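Tapirin (Caldicellulosiruptor kristjanssonii, PDB 6N2B) probably binds cellulose through a calcium-containing beta-helix domain, which would let this extremely thermophilic bacterium attach to plant fibres. Local coordinates at residues T434-S438 against V451-I457; A428-G432 against E465-K469; R478-K484 against E508-L514; S438-K442 against T537-S541; D459-I463 against F489-L495. All coordinates share one frame; numbering follows the deposited sequence.

How the contacts relate
The five contacts lie at one end of the beta-helix domain. Contacts 1 and 3 are its buried part: both depend on backbone ladders, antiparallel in the first and parallel in the second, and strand 448-453 of contact 1 lies next to strand 478-483 of contact 3. Contact 2 is a surface contact, dominated by charge and calcium; contact 1 adds Leu436 to the same metal site. Contacts 4 and 5 are partly buried and set helices against strand or loop. Contact 4 shares strand 436-441 with contact 1 and relies on waters, whereas contact 5 shares helix 459-470 with contact 2 and joins one aspartate to apolar packing.

Contact 1: T434-S438 against V451-I457; sequences TTLGS and VYGESGI. With CA (calcium ion), chain C.
Val451 faces Leu436 and Ser438 on one side of the ladder. With Val451 CG1 anti to the backbone N (chi1 173°), that methyl comes 3.7 Å from Leu436 CD1, the two branched side chains slanting across each other, while Val451 CA and Ser438 CB are 4.2 Å apart. Tyr452 is bonded to Gly437 in both directions: Tyr452 N donates to Gly437 O at 2.7 Å, tilted 27° from the carbonyl plane, and Gly437 N reaches Tyr452 O at 2.9 Å within that oxygen's carbonyl plane. The Tyr452 ring goes to the other face, where Gly437 O and Ser438 CA lie at its edge; its hydroxyl is hydrogen-bonded to Ser541 of helix 536-546. From Gly453 the chain enters a type I turn, and a water joins Glu454 N to Thr435 O. The turn brings Gly456 O to 3.7 Å from Leu436 CD2, and the same methyl then meets Ile457 CG1 at 4.0 Å. Leu436 is thus held by its side chain on this segment while its carbonyl O binds calcium at 2.7 Å. The arrangement is that of an antiparallel beta hairpin, strands 436-441 and 448-453, with Leu436 lending its carbonyl to a calcium site.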
# COMPACT_ATOMS: atom_id res chain seq x y z
N THR A 434 17.18 -9.41 25.78
CA THR A 434 17.24 -10.87 25.74
C THR A 434 16.14 -11.47 24.88
O THR A 434 16.21 -12.66 24.55
CB THR A 434 17.22 -11.45 27.17
OG1 THR A 434 15.94 -11.28 27.78
CG2 THR A 434 18.26 -10.76 28.06
N THR A 435 15.14 -10.68 24.47
CA THR A 435 14.12 -11.11 23.53
C THR A 435 14.57 -10.99 22.07
O THR A 435 14.11 -11.77 21.23
CB THR A 435 12.85 -10.28 23.72
OG1 THR A 435 12.37 -10.48 25.05
CG2 THR A 435 11.77 -10.66 22.71
N LEU A 436 15.45 -10.05 21.76
CA LEU A 436 15.83 -9.73 20.39
C LEU A 436 17.13 -10.40 19.98
O LEU A 436 17.97 -10.75 20.81
CB LEU A 436 15.96 -8.22 20.19
CG LEU A 436 14.86 -7.28 20.66
CD1 LEU A 436 15.26 -5.83 20.37
CD2 LEU A 436 13.55 -7.63 19.98
N GLY A 437 17.29 -10.57 18.68
CA GLY A 437 18.59 -10.83 18.10
C GLY A 437 18.87 -9.80 17.02
O GLY A 437 17.98 -9.12 16.54
N SER A 438 20.14 -9.70 16.65
CA SER A 438 20.46 -8.80 15.56
C SER A 438 21.75 -9.24 14.88
O SER A 438 22.55 -9.99 15.43
CB SER A 438 20.58 -7.34 16.04
OG SER A 438 21.54 -7.23 17.08
N VAL A 451 17.16 -6.09 13.21
CA VAL A 451 16.76 -6.52 14.53
C VAL A 451 15.66 -7.57 14.38
O VAL A 451 14.62 -7.32 13.76
CB VAL A 451 16.31 -5.32 15.38
CG1 VAL A 451 15.72 -5.78 16.72
CG2 VAL A 451 17.52 -4.39 15.60
N TYR A 452 15.89 -8.76 14.94
CA TYR A 452 14.92 -9.84 14.90
C TYR A 452 14.20 -9.92 16.24
O TYR A 452 14.85 -9.94 17.29
CB TYR A 452 15.58 -11.18 14.59
CG TYR A 452 16.25 -11.21 13.24
CD1 TYR A 452 15.53 -11.51 12.09
CD2 TYR A 452 17.62 -10.95 13.11
CE1 TYR A 452 16.15 -11.55 10.85
CE2 TYR A 452 18.25 -10.98 11.87
CZ TYR A 452 17.51 -11.29 10.75
OH TYR A 452 18.11 -11.33 9.51
N GLY A 453 12.87 -9.97 16.20
CA GLY A 453 12.09 -10.11 17.41
C GLY A 453 11.01 -11.16 17.27
O GLY A 453 9.98 -10.91 16.63
N GLU A 454 11.24 -12.34 17.86
CA GLU A 454 10.31 -13.47 17.72
C GLU A 454 8.96 -13.19 18.37
O GLU A 454 7.93 -13.71 17.91
CB GLU A 454 10.96 -14.73 18.31
CG GLU A 454 10.01 -15.89 18.59
CD GLU A 454 9.65 -16.71 17.36
OE1 GLU A 454 10.34 -16.58 16.33
OE2 GLU A 454 8.66 -17.48 17.42
N SER A 455 8.92 -12.36 19.41
CA SER A 455 7.68 -12.01 20.11
C SER A 455 7.34 -10.53 19.98
O SER A 455 6.64 -9.99 20.84
CB SER A 455 7.78 -12.38 21.59
OG SER A 455 8.51 -13.58 21.78
N GLY A 456 7.83 -9.85 18.96
CA GLY A 456 7.64 -8.42 18.82
C GLY A 456 8.91 -7.62 19.14
O GLY A 456 9.94 -8.16 19.55
N ILE A 457 8.80 -6.32 18.94
CA ILE A 457 9.87 -5.37 19.23
C ILE A 457 9.25 -4.14 19.89
O ILE A 457 8.13 -3.74 19.52
CB ILE A 457 10.64 -4.96 17.95
CG1 ILE A 457 11.08 -6.21 17.17
CG2 ILE A 457 11.83 -4.04 18.28
CD1 ILE A 457 11.69 -5.91 15.83
CA CA C . 20.03 -9.71 22.14
O HOH W 1 13.58 -12.62 18.83

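Contact 2: A428-G432 against E465-K469; sequences ADPVG and EVNSK. With CA (calcium ion), chain C.
The calcium site joins Asp429 and Val431 of an irregular loop to Glu465 of a helix, illustrating how one ion can tie together segments that share no regular pairing. Asp429 gives the calcium ion two ligands, its backbone O at 2.6 Å and, in the conformer described, OD1 at 2.5 Å; Val431 O binds the ion at 2.2 Å and Glu465 OE1 at 2.5 Å. Ala433 and Leu436 complete the set with their carbonyls. Glu465 runs out anti to its amide nitrogen and then bends (chi2 83°), which brings its carboxylate to the ion, nearly coplanar with that of Asp429 in this conformer. Lys469 approaches from the opposite direction to Asp429 and, again in this conformer, makes a weak salt bridge, NZ to Asp429 OD2 at 3.5 Å, so the lysine and the calcium together would probably offset the two acidic groups. Just before Lys469 in the helix, Ser468 OG lies 3.5 Å from Gly432 CA, with Val431 CG1 beside it, and donates to Glu465 O at 2.6 Å. Replacing Ser468 by an alanine would probably cost Glu465 O its hydroxyl donor and open a small gap beside Gly432. The site lies at the surface, where the loop leading into strand 436-441 meets helix 459-470; Ser438 of that strand is hydrogen-bonded to both Lys469 NZ and Glu465 OE2.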
# COMPACT_ATOMS: atom_id res chain seq x y z
N ALA A 428 17.58 -14.92 18.75
CA ALA A 428 17.77 -14.03 19.88
C ALA A 428 19.10 -14.38 20.53
O ALA A 428 19.45 -15.56 20.62
CB ALA A 428 16.63 -14.14 20.89
N ASP A 429 19.88 -13.32 20.94
CA ASP A 429 21.13 -13.41 21.71
C ASP A 429 20.91 -12.83 23.11
O ASP A 429 20.03 -11.99 23.30
CB ASP A 429 22.33 -12.70 21.05
CG ASP A 429 21.93 -11.56 20.05
OD1 ASP A 429 21.72 -10.40 20.49
OD2 ASP A 429 21.91 -11.80 18.82
N PRO A 430 21.67 -13.27 24.14
CA PRO A 430 21.55 -12.61 25.45
C PRO A 430 22.27 -11.28 25.53
O PRO A 430 21.99 -10.51 26.46
CB PRO A 430 22.18 -13.62 26.43
CG PRO A 430 22.35 -14.89 25.66
CD PRO A 430 22.53 -14.46 24.23
N VAL A 431 23.17 -10.98 24.59
CA VAL A 431 23.70 -9.62 24.45
C VAL A 431 22.56 -8.64 24.20
O VAL A 431 21.75 -8.83 23.29
CB VAL A 431 24.72 -9.56 23.31
CG1 VAL A 431 25.49 -8.26 23.38
CG2 VAL A 431 25.66 -10.76 23.37
N GLY A 432 22.51 -7.56 24.97
CA GLY A 432 21.44 -6.61 24.71
C GLY A 432 20.10 -7.15 25.20
O GLY A 432 20.03 -7.94 26.15
N GLU A 465 19.23 -3.35 22.60
CA GLU A 465 19.87 -4.22 21.63
C GLU A 465 20.84 -3.45 20.74
O GLU A 465 21.99 -3.87 20.56
CB GLU A 465 18.82 -4.93 20.78
CG GLU A 465 19.43 -5.87 19.76
CD GLU A 465 19.75 -7.22 20.37
OE1 GLU A 465 19.35 -7.40 21.55
OE2 GLU A 465 20.38 -8.07 19.70
N VAL A 466 20.40 -2.33 20.17
CA VAL A 466 21.26 -1.61 19.22
C VAL A 466 22.56 -1.17 19.90
O VAL A 466 23.66 -1.41 19.38
CB VAL A 466 20.50 -0.41 18.60
CG1 VAL A 466 21.45 0.53 17.91
CG2 VAL A 466 19.43 -0.90 17.60
N ASN A 467 22.47 -0.53 21.07
CA ASN A 467 23.66 -0.06 21.76
C ASN A 467 24.62 -1.19 22.10
O ASN A 467 25.84 -0.99 22.10
CB ASN A 467 23.28 0.65 23.07
CG ASN A 467 22.94 2.08 22.87
OD1 ASN A 467 23.81 2.92 22.57
ND2 ASN A 467 21.65 2.40 23.06
N SER A 468 24.09 -2.35 22.46
CA SER A 468 24.98 -3.45 22.80
C SER A 468 25.84 -3.85 21.60
O SER A 468 27.02 -4.18 21.75
CB SER A 468 24.17 -4.63 23.30
OG SER A 468 23.44 -5.20 22.22
N LYS A 469 25.25 -3.85 20.39
CA LYS A 469 25.98 -4.33 19.23
C LYS A 469 26.90 -3.26 18.66
O LYS A 469 27.99 -3.59 18.15
CB LYS A 469 25.03 -4.82 18.14
CG LYS A 469 24.15 -6.02 18.56
CD LYS A 469 24.99 -7.21 18.99
CE LYS A 469 24.20 -8.49 19.07
NZ LYS A 469 23.63 -8.98 17.78
CA CA C . 20.03 -9.71 22.14

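Contact 3: R478-K484 against E508-L514; sequences RLYLASK and EGAIITL
Gly509 lies over one face of the Tyr480 ring, its CA 3.6 Å from the ring plane and displaced toward the rim, a CH-pi contact made where segment 508-514 turns a corner. The ring is a broad bump, and the bare glycine with the small Ala510 behind it forms the hollow that takes it; Ala510 CB stands 4.1 Å from Tyr480 CD2. Farther along the same face the sizes reverse, and the short Ala482 lies beside the bulkier Ile512, CB to CB 4.3 Å. Helix 536-546 lies over this face, with Ile538 on Tyr480 and Ile542 on Ile512. Strands 478-483 and 510-513 run in parallel, in register, as successive rungs of a beta-helix do, and 510-513 passes the ladder on to strand 207-211. Backbone bonds alternate along it from Leu479 N to Leu514 N, the straightest being Ile512 N to Leu481 O at 2.8 Å (169° at the hydrogen). On the opposite face Leu481 CD1 and Ile511 CG1 sit 4.2 Å apart, both against Ile487. At the N-terminal end of the ladder, Arg478 bends at chi2 (-86°) to lay its guanidinium almost parallel to the Glu508 carboxylate, a weak salt bridge with NE 3.3 Å from OE1. An alanine in place of Arg478 is likely to leave that carboxylate without its mate and to uncover Glu508 O, against which Arg478 CD packs at 3.6 Å.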
# COMPACT_ATOMS: atom_id res chain seq x y z
N ARG A 478 20.68 2.86 9.71
CA ARG A 478 19.70 2.19 8.87
C ARG A 478 19.17 0.99 9.63
O ARG A 478 19.94 0.11 10.03
CB ARG A 478 20.32 1.77 7.54
CG ARG A 478 20.84 2.92 6.71
CD ARG A 478 19.71 3.48 5.88
NE ARG A 478 19.97 4.84 5.44
CZ ARG A 478 20.65 5.15 4.34
NH1 ARG A 478 21.16 4.20 3.57
NH2 ARG A 478 20.84 6.42 4.04
N LEU A 479 17.85 0.94 9.80
CA LEU A 479 17.19 -0.04 10.65
C LEU A 479 16.30 -0.96 9.81
O LEU A 479 15.44 -0.48 9.06
CB LEU A 479 16.36 0.67 11.71
CG LEU A 479 16.43 0.29 13.17
CD1 LEU A 479 15.14 0.74 13.84
CD2 LEU A 479 16.65 -1.20 13.31
N TYR A 480 16.51 -2.26 9.94
CA TYR A 480 15.67 -3.27 9.31
C TYR A 480 15.04 -4.10 10.43
O TYR A 480 15.74 -4.82 11.15
CB TYR A 480 16.50 -4.14 8.36
CG TYR A 480 17.12 -3.29 7.31
CD1 TYR A 480 18.31 -2.61 7.56
CD2 TYR A 480 16.49 -3.10 6.07
CE1 TYR A 480 18.86 -1.78 6.61
CE2 TYR A 480 17.03 -2.28 5.11
CZ TYR A 480 18.21 -1.62 5.38
OH TYR A 480 18.76 -0.79 4.43
N LEU A 481 13.73 -3.95 10.61
CA LEU A 481 13.02 -4.61 11.69
C LEU A 481 12.33 -5.83 11.12
O LEU A 481 11.57 -5.72 10.15
CB LEU A 481 11.98 -3.69 12.33
CG LEU A 481 12.36 -2.26 12.73
CD1 LEU A 481 11.14 -1.44 13.15
CD2 LEU A 481 13.38 -2.28 13.83
N ALA A 482 12.56 -6.99 11.73
CA ALA A 482 11.89 -8.23 11.33
C ALA A 482 11.24 -8.84 12.57
O ALA A 482 11.93 -9.20 13.53
CB ALA A 482 12.85 -9.20 10.65
N SER A 483 9.91 -8.97 12.55
CA SER A 483 9.19 -9.39 13.74
C SER A 483 8.06 -10.36 13.41
O SER A 483 7.42 -10.28 12.36
CB SER A 483 8.63 -8.19 14.50
OG SER A 483 7.79 -8.63 15.55
N LYS A 484 7.81 -11.27 14.35
CA LYS A 484 6.72 -12.23 14.29
C LYS A 484 5.55 -11.80 15.17
O LYS A 484 4.53 -12.49 15.23
CB LYS A 484 7.24 -13.61 14.72
CG LYS A 484 6.65 -14.80 13.97
CD LYS A 484 7.48 -16.06 14.26
CE LYS A 484 6.63 -17.34 14.22
NZ LYS A 484 7.35 -18.52 14.83
N GLU A 508 14.78 4.66 8.54
CA GLU A 508 15.32 4.48 7.20
C GLU A 508 15.75 3.02 7.07
O GLU A 508 16.71 2.59 7.74
CB GLU A 508 16.49 5.42 6.96
CG GLU A 508 16.20 6.89 7.20
CD GLU A 508 17.14 7.83 6.42
OE1 GLU A 508 17.79 7.35 5.47
OE2 GLU A 508 17.24 9.03 6.75
N GLY A 509 15.07 2.26 6.20
CA GLY A 509 15.34 0.84 6.04
C GLY A 509 14.10 0.09 5.59
O GLY A 509 13.63 0.35 4.48
N ALA A 510 13.56 -0.82 6.39
CA ALA A 510 12.39 -1.59 5.98
C ALA A 510 11.89 -2.42 7.15
O ALA A 510 12.62 -2.64 8.12
CB ALA A 510 12.67 -2.49 4.78
N ILE A 511 10.65 -2.89 7.05
CA ILE A 511 9.98 -3.63 8.11
C ILE A 511 9.40 -4.90 7.50
O ILE A 511 8.60 -4.84 6.57
CB ILE A 511 8.88 -2.79 8.78
CG1 ILE A 511 9.46 -1.46 9.26
CG2 ILE A 511 8.26 -3.54 9.94
CD1 ILE A 511 8.43 -0.45 9.72
N ILE A 512 9.82 -6.05 8.02
CA ILE A 512 9.32 -7.35 7.61
C ILE A 512 8.56 -7.95 8.78
O ILE A 512 9.11 -8.11 9.87
CB ILE A 512 10.44 -8.29 7.17
CG1 ILE A 512 11.07 -7.82 5.86
CG2 ILE A 512 9.91 -9.71 7.12
CD1 ILE A 512 12.56 -8.11 5.78
N THR A 513 7.31 -8.28 8.57
CA THR A 513 6.47 -8.80 9.63
C THR A 513 5.97 -10.17 9.21
O THR A 513 5.59 -10.37 8.05
CB THR A 513 5.31 -7.85 9.93
OG1 THR A 513 4.32 -7.98 8.91
CG2 THR A 513 5.82 -6.40 9.98
N LEU A 514 5.99 -11.11 10.14
CA LEU A 514 5.76 -12.51 9.81
C LEU A 514 4.56 -13.11 10.51
O LEU A 514 4.17 -14.22 10.15
CB LEU A 514 7.01 -13.33 10.15
CG LEU A 514 8.26 -12.81 9.44
CD1 LEU A 514 9.53 -13.18 10.16
CD2 LEU A 514 8.30 -13.34 8.04

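Contact 4: S438-K442 against T537-S541; sequences SVYDK and TIESS
Asp441 OD2 faces Thr537 and is gripped by two waters, both donating to it, one at 2.8 Å and the other at 3.0 Å. The first water accepts from Thr537 N at 2.9 Å and the second, weakly, from Ile538 N, so that the carboxylate reaches two backbone amides in the first turn of the helix without touching either. Thr537 OG1 lies 3.2 Å from the same Asp441 oxygen. Asp441 CG stands anti to the backbone N (chi1 179°), which extends the carboxylate from the strand to the helix start; its other oxygen, OD1, takes the amides of Ser443 and Ala444. A negative group here would probably be favoured by the positive end of the helix dipole. The helix, 536-546, packs along the hairpin of strands 436-441 and 448-453; the axis of segment 537-541 runs nearly antiparallel to that of strand 438-441, 8.3 Å away at closest. Val439 and Asp441 point to it, whereas Tyr440 points away and its side chain touches Lys469 and Leu470 of helix 459-470, leaving the strand between two helices. Val439 CG1 meets Thr537 CG2, and other methyls rest on polar atoms. Ile538, with CG1 anti to the carbonyl carbon (chi1 -62°) and chi2 likewise bent (-62°), sets CD1 3.6 Å from Val439 O, and Thr537 CG2 comes 3.9 Å from Tyr440 O. Val439 CG2 rests against Ser541 OG at 3.5 Å, a hydroxyl already held by Tyr452.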
# COMPACT_ATOMS: atom_id res chain seq x y z
N SER A 438 20.14 -9.70 16.65
CA SER A 438 20.46 -8.80 15.56
C SER A 438 21.75 -9.24 14.88
O SER A 438 22.55 -9.99 15.43
CB SER A 438 20.58 -7.34 16.04
OG SER A 438 21.54 -7.23 17.08
N VAL A 439 21.90 -8.76 13.65
CA VAL A 439 23.14 -8.77 12.87
C VAL A 439 23.37 -7.36 12.37
O VAL A 439 22.42 -6.69 11.95
CB VAL A 439 23.03 -9.76 11.70
CG1 VAL A 439 24.17 -9.56 10.69
CG2 VAL A 439 22.96 -11.18 12.22
N TYR A 440 24.62 -6.89 12.40
CA TYR A 440 24.93 -5.53 11.99
C TYR A 440 26.08 -5.50 11.00
O TYR A 440 26.77 -6.49 10.78
CB TYR A 440 25.25 -4.64 13.20
CG TYR A 440 26.54 -4.93 13.92
CD1 TYR A 440 26.60 -5.89 14.93
CD2 TYR A 440 27.70 -4.22 13.62
CE1 TYR A 440 27.78 -6.15 15.60
CE2 TYR A 440 28.89 -4.47 14.29
CZ TYR A 440 28.92 -5.43 15.28
OH TYR A 440 30.11 -5.68 15.95
N ASP A 441 26.27 -4.33 10.39
CA ASP A 441 27.28 -4.10 9.36
C ASP A 441 27.82 -2.68 9.54
O ASP A 441 27.12 -1.71 9.25
CB ASP A 441 26.70 -4.29 7.96
CG ASP A 441 27.71 -4.03 6.83
OD1 ASP A 441 28.87 -3.60 7.09
OD2 ASP A 441 27.32 -4.27 5.66
N LYS A 442 29.06 -2.56 10.02
CA LYS A 442 29.69 -1.26 10.15
C LYS A 442 30.52 -0.89 8.93
O LYS A 442 31.04 0.23 8.88
CB LYS A 442 30.56 -1.19 11.40
CG LYS A 442 29.78 -1.05 12.69
CD LYS A 442 30.68 -0.74 13.89
CE LYS A 442 29.85 -0.41 15.15
NZ LYS A 442 30.65 0.04 16.31
N THR A 537 25.42 -7.87 3.69
CA THR A 537 25.47 -8.46 5.02
C THR A 537 24.08 -8.58 5.60
O THR A 537 23.72 -9.62 6.17
CB THR A 537 26.35 -7.61 5.94
OG1 THR A 537 27.63 -7.43 5.34
CG2 THR A 537 26.51 -8.25 7.28
N ILE A 538 23.27 -7.53 5.46
CA ILE A 538 21.93 -7.56 6.01
C ILE A 538 21.03 -8.49 5.19
O ILE A 538 20.25 -9.26 5.75
CB ILE A 538 21.37 -6.13 6.11
CG1 ILE A 538 22.24 -5.31 7.06
CG2 ILE A 538 19.94 -6.13 6.60
CD1 ILE A 538 22.26 -5.84 8.47
N GLU A 539 21.15 -8.46 3.86
CA GLU A 539 20.37 -9.38 3.04
C GLU A 539 20.72 -10.83 3.35
O GLU A 539 19.84 -11.68 3.50
CB GLU A 539 20.59 -9.12 1.55
CG GLU A 539 19.92 -7.91 0.99
CD GLU A 539 20.00 -7.85 -0.55
OE1 GLU A 539 20.40 -8.88 -1.17
OE2 GLU A 539 19.65 -6.78 -1.13
N SER A 540 22.02 -11.13 3.43
CA SER A 540 22.46 -12.47 3.77
C SER A 540 21.89 -12.92 5.11
O SER A 540 21.45 -14.06 5.25
CB SER A 540 23.99 -12.54 3.79
OG SER A 540 24.45 -13.86 4.08
N SER A 541 21.85 -12.02 6.09
CA SER A 541 21.26 -12.37 7.37
C SER A 541 19.77 -12.69 7.24
O SER A 541 19.28 -13.67 7.81
CB SER A 541 21.48 -11.24 8.37
OG SER A 541 20.77 -11.53 9.56
O HOH W 2 24.48 -4.42 4.76
O HOH W 3 27.51 -5.91 3.34

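Contact 5: D459-I463 against F489-L495; sequences DSELI and FSNPTSL
Among the polar interactions, the one clear hydrogen bond across the segments runs from Asn491 N to Asp459 OD2, 2.8 Å long with 149° at the hydrogen; OD2 accepts with its syn lone pair. With CG between the backbone N and the carbonyl carbon (chi1 45°), Asp459 lets OD1 take a weak bond from Ser460 N while OD2 meets the loop. The loop is braced by Asn491 O, which accepts from Ser494 OG at 2.7 Å and from Ser494 N at 2.9 Å, the two donors arriving from opposite faces of the carbonyl plane and closing the short 3-10 segment 492-494. The apolar contacts gather round Leu495, whose CD2 is 3.6 Å from Asp459 CB and equally near Ile463 CG1. Its CD1 lies over one face of the Phe489 ring, displaced toward the rim, and Leu462 CD2 meets that ring at CE1, 3.9 Å away. Phe489 and Leu495 also touch Leu505 of strand 504-508. A methyl packs on a carbonyl where Ile463 CD1 rests 3.5 Å from Ser494 O. Helix 459-470 thus meets the loop after strand 487-489, the middle strand of the parallel group 457-458, 487-489 and 520-522. The chemistry implies a division of labour: methyls and a ring fill the seam, and one buried carboxylate, with a backbone amide on each oxygen, that on OD1 weak, probably fixes how helix and loop are placed.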
# COMPACT_ATOMS: atom_id res chain seq x y z
N ASP A 459 10.48 -0.12 21.94
CA ASP A 459 11.55 0.87 21.87
C ASP A 459 12.58 0.69 22.99
O ASP A 459 13.77 0.93 22.78
CB ASP A 459 10.96 2.28 21.89
CG ASP A 459 9.88 2.48 22.92
OD1 ASP A 459 9.59 1.57 23.72
OD2 ASP A 459 9.28 3.57 22.90
N SER A 460 12.14 0.25 24.17
CA SER A 460 13.09 -0.07 25.23
C SER A 460 14.05 -1.18 24.80
O SER A 460 15.28 -1.04 24.91
CB SER A 460 12.31 -0.45 26.50
OG SER A 460 13.17 -0.86 27.57
N GLU A 461 13.51 -2.27 24.27
CA GLU A 461 14.35 -3.36 23.79
C GLU A 461 15.29 -2.91 22.68
O GLU A 461 16.47 -3.29 22.66
CB GLU A 461 13.47 -4.50 23.30
CG GLU A 461 12.66 -5.09 24.42
CD GLU A 461 11.60 -6.01 23.90
OE1 GLU A 461 11.25 -5.87 22.70
OE2 GLU A 461 11.14 -6.87 24.69
N LEU A 462 14.78 -2.08 21.77
CA LEU A 462 15.57 -1.61 20.63
C LEU A 462 16.77 -0.78 21.07
O LEU A 462 17.88 -0.94 20.54
CB LEU A 462 14.66 -0.80 19.72
CG LEU A 462 15.01 -0.50 18.28
CD1 LEU A 462 15.32 -1.79 17.54
CD2 LEU A 462 13.81 0.20 17.66
N ILE A 463 16.57 0.14 22.02
CA ILE A 463 17.68 0.92 22.57
C ILE A 463 18.72 -0.01 23.21
O ILE A 463 19.93 0.13 22.98
CB ILE A 463 17.16 1.97 23.57
CG1 ILE A 463 16.28 3.00 22.87
CG2 ILE A 463 18.30 2.66 24.27
CD1 ILE A 463 15.35 3.68 23.82
N PHE A 489 6.02 1.28 19.98
CA PHE A 489 6.87 2.35 20.45
C PHE A 489 6.06 3.11 21.50
O PHE A 489 5.27 3.99 21.19
CB PHE A 489 7.30 3.21 19.29
CG PHE A 489 8.15 2.48 18.28
CD1 PHE A 489 9.16 1.61 18.70
CD2 PHE A 489 7.94 2.64 16.92
CE1 PHE A 489 9.94 0.93 17.76
CE2 PHE A 489 8.72 1.98 15.98
CZ PHE A 489 9.72 1.13 16.40
N SER A 490 6.27 2.73 22.77
CA SER A 490 5.50 3.27 23.90
C SER A 490 5.96 4.66 24.31
O SER A 490 5.20 5.38 24.97
CB SER A 490 5.61 2.35 25.11
OG SER A 490 4.52 1.44 25.15
N ASN A 491 7.17 5.02 23.96
CA ASN A 491 7.83 6.23 24.37
C ASN A 491 8.78 6.66 23.25
O ASN A 491 9.99 6.77 23.46
CB ASN A 491 8.57 5.99 25.68
CG ASN A 491 8.58 7.21 26.56
OD1 ASN A 491 7.95 8.22 26.24
ND2 ASN A 491 9.28 7.13 27.69
N PRO A 492 8.26 6.90 22.04
CA PRO A 492 9.16 7.09 20.89
C PRO A 492 10.22 8.19 21.05
O PRO A 492 11.27 8.10 20.41
CB PRO A 492 8.20 7.42 19.74
CG PRO A 492 6.90 7.78 20.39
CD PRO A 492 6.85 7.00 21.66
N THR A 493 9.99 9.21 21.89
CA THR A 493 11.00 10.28 22.00
C THR A 493 12.31 9.78 22.62
O THR A 493 13.35 10.44 22.48
CB THR A 493 10.42 11.49 22.77
OG1 THR A 493 10.11 11.14 24.12
CG2 THR A 493 9.15 11.96 22.10
N SER A 494 12.28 8.61 23.25
CA SER A 494 13.48 7.92 23.72
C SER A 494 14.36 7.37 22.60
O SER A 494 15.52 7.03 22.86
CB SER A 494 13.06 6.77 24.61
OG SER A 494 12.45 5.78 23.80
N LEU A 495 13.84 7.21 21.38
CA LEU A 495 14.67 6.70 20.28
C LEU A 495 15.37 7.86 19.58
O LEU A 495 14.78 8.93 19.39
CB LEU A 495 13.82 5.94 19.26
CG LEU A 495 12.99 4.78 19.79
CD1 LEU A 495 12.03 4.29 18.73
CD2 LEU A 495 13.88 3.64 20.22